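Local structure of HI1317 (Haemophilus influenzae, 1JOV) at residues G39-S44 with G72-Y77. The protein probably interconverts the alpha and beta anomers of D-glucose 6-phosphate. Residues are numbered along the deposited sequence; the frame is centred on the assembly and turned at random.
Sequences GAQLIS and GVPICY
A single direct backbone hydrogen bond joins 39-44 to 72-77: V73 N donates to L42 O at 2.8 Å, bent at the hydrogen (136°) though the donor lies almost in line with the C=O. Beside it G72, with positive phi and no side chain, lets the chains come as close as 3.0 Å from G72 CA to L42 O. Beyond this point the two chains, running roughly antiparallel (159° apart), diverge, and two waters take over. One donates to G39 O and Q41 OE1 and accepts from I75 N, 2.9 Å away. The second donates to A40 O and V73 O and accepts from L42 N, so that five backbone groups are paired through the two waters. Q41 carries the side-chain part. With CG anti to the backbone N (chi1 -169°) and the chain extended beyond it, its amide is laid obliquely against P74, CD 3.6 Å from P74 CA and NE2 3.6 Å from P74 CG. The amide's rotation is fixed from both ends, OE1 by the first water and NE2 by the carbonyls of I69 and G71. The P74 side chain in turn lies about 4 Å (nearest atoms) from that of H150, a predicted active-site residue. Strand 41-47, outermost in its sheet, thus meets the loop leading into strand 75-76, outermost in another, beside the probable catalytic pocket in the beta-supersandwich of the galactose mutarotase-like fold.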
loop_
_atom_site.group_PDB
_atom_site.type_symbol
_atom_site.label_atom_id
_atom_site.label_comp_id
_atom_site.label_asym_id
_atom_site.label_seq_id
_atom_site.Cartn_x
_atom_site.Cartn_y
_atom_site.Cartn_z
ATOM N N GLY A 39 -2.670 11.023 3.154
ATOM C CA GLY A 39 -1.700 9.907 3.262
ATOM C C GLY A 39 -1.027 9.576 1.896
ATOM O O GLY A 39 -0.393 8.490 1.809
ATOM N N ALA A 40 -1.164 10.441 0.899
ATOM C CA ALA A 40 -0.648 10.139 -0.462
ATOM C C ALA A 40 -0.919 8.667 -0.721
ATOM O O ALA A 40 0.019 7.893 -1.082
ATOM C CB ALA A 40 0.880 10.435 -0.485
ATOM N N GLN A 41 -2.166 8.225 -0.559
ATOM C CA GLN A 41 -2.451 6.822 -0.505
ATOM C C GLN A 41 -3.055 6.235 -1.769
ATOM O O GLN A 41 -4.188 6.560 -2.146
ATOM C CB GLN A 41 -3.344 6.515 0.700
ATOM C CG GLN A 41 -3.501 5.097 1.022
ATOM C CD GLN A 41 -4.109 4.942 2.415
ATOM O OE1 GLN A 41 -3.881 5.733 3.324
ATOM N NE2 GLN A 41 -4.837 3.797 2.570
ATOM N N LEU A 42 -2.265 5.534 -2.575
ATOM C CA LEU A 42 -2.858 4.850 -3.741
ATOM C C LEU A 42 -3.979 3.867 -3.260
ATOM O O LEU A 42 -3.720 3.024 -2.362
ATOM C CB LEU A 42 -1.711 4.049 -4.371
ATOM C CG LEU A 42 -2.094 3.289 -5.659
ATOM C CD1 LEU A 42 -2.636 4.121 -6.876
ATOM C CD2 LEU A 42 -0.849 2.471 -6.103
ATOM N N ILE A 43 -5.225 4.118 -3.666
ATOM C CA ILE A 43 -6.284 3.175 -3.312
ATOM C C ILE A 43 -6.891 2.288 -4.377
ATOM O O ILE A 43 -7.688 1.390 -4.042
ATOM C CB ILE A 43 -7.392 3.982 -2.559
ATOM C CG1 ILE A 43 -7.834 5.192 -3.378
ATOM C CG2 ILE A 43 -6.767 4.423 -1.229
ATOM C CD1 ILE A 43 -9.150 5.832 -2.875
ATOM N N SER A 44 -6.509 2.542 -5.628
ATOM C CA SER A 44 -6.998 1.688 -6.728
ATOM C C SER A 44 -5.953 1.724 -7.852
ATOM O O SER A 44 -5.350 2.763 -8.115
ATOM C CB SER A 44 -8.288 2.275 -7.276
ATOM O OG SER A 44 -8.743 1.599 -8.464
ATOM N N GLY A 72 -5.744 -0.184 -0.190
ATOM C CA GLY A 72 -4.741 0.554 -0.949
ATOM C C GLY A 72 -3.321 0.407 -0.384
ATOM O O GLY A 72 -2.929 -0.683 0.051
ATOM N N VAL A 73 -2.540 1.506 -0.390
ATOM C CA VAL A 73 -1.172 1.392 0.107
ATOM C C VAL A 73 -0.906 2.473 1.112
ATOM O O VAL A 73 -0.357 3.497 0.871
ATOM C CB VAL A 73 -0.158 1.547 -1.086
ATOM C CG1 VAL A 73 1.232 1.279 -0.544
ATOM C CG2 VAL A 73 -0.538 0.596 -2.171
ATOM N N PRO A 74 -1.369 2.293 2.347
ATOM C CA PRO A 74 -1.142 3.267 3.412
ATOM C C PRO A 74 0.378 3.354 3.648
ATOM O O PRO A 74 1.107 2.342 3.570
ATOM C CB PRO A 74 -1.728 2.629 4.705
ATOM C CG PRO A 74 -2.645 1.507 4.170
ATOM C CD PRO A 74 -2.062 1.040 2.743
ATOM N N ILE A 75 0.808 4.528 3.953
ATOM C CA ILE A 75 2.206 4.811 4.291
ATOM C C ILE A 75 2.362 4.827 5.799
ATOM O O ILE A 75 1.725 5.720 6.421
ATOM C CB ILE A 75 2.570 6.226 3.703
ATOM C CG1 ILE A 75 2.341 6.396 2.159
ATOM C CG2 ILE A 75 4.013 6.669 4.090
ATOM C CD1 ILE A 75 3.194 5.437 1.436
ATOM N N CYS A 76 2.996 3.802 6.362
ATOM C CA CYS A 76 3.228 3.815 7.828
ATOM C C CYS A 76 4.544 4.519 8.097
ATOM O O CYS A 76 5.563 4.061 7.550
ATOM C CB CYS A 76 3.274 2.365 8.300
ATOM S SG CYS A 76 1.843 1.414 7.727
ATOM N N TYR A 77 4.537 5.578 8.864
ATOM C CA TYR A 77 5.712 6.412 9.066
ATOM C C TYR A 77 5.371 7.468 10.093
ATOM O O TYR A 77 4.250 7.982 9.995
ATOM C CB TYR A 77 6.026 7.095 7.705
ATOM C CG TYR A 77 7.085 8.128 7.790
ATOM C CD1 TYR A 77 8.455 7.789 7.728
ATOM C CD2 TYR A 77 6.755 9.473 7.879
ATOM C CE1 TYR A 77 9.409 8.800 7.736
ATOM C CE2 TYR A 77 7.676 10.439 7.923
ATOM C CZ TYR A 77 9.072 10.126 7.844
ATOM O OH TYR A 77 10.049 11.125 7.891
HETATM O O HOH W 1 -1.181 6.664 3.634
HETATM O O HOH W 2 0.351 5.091 -1.411
#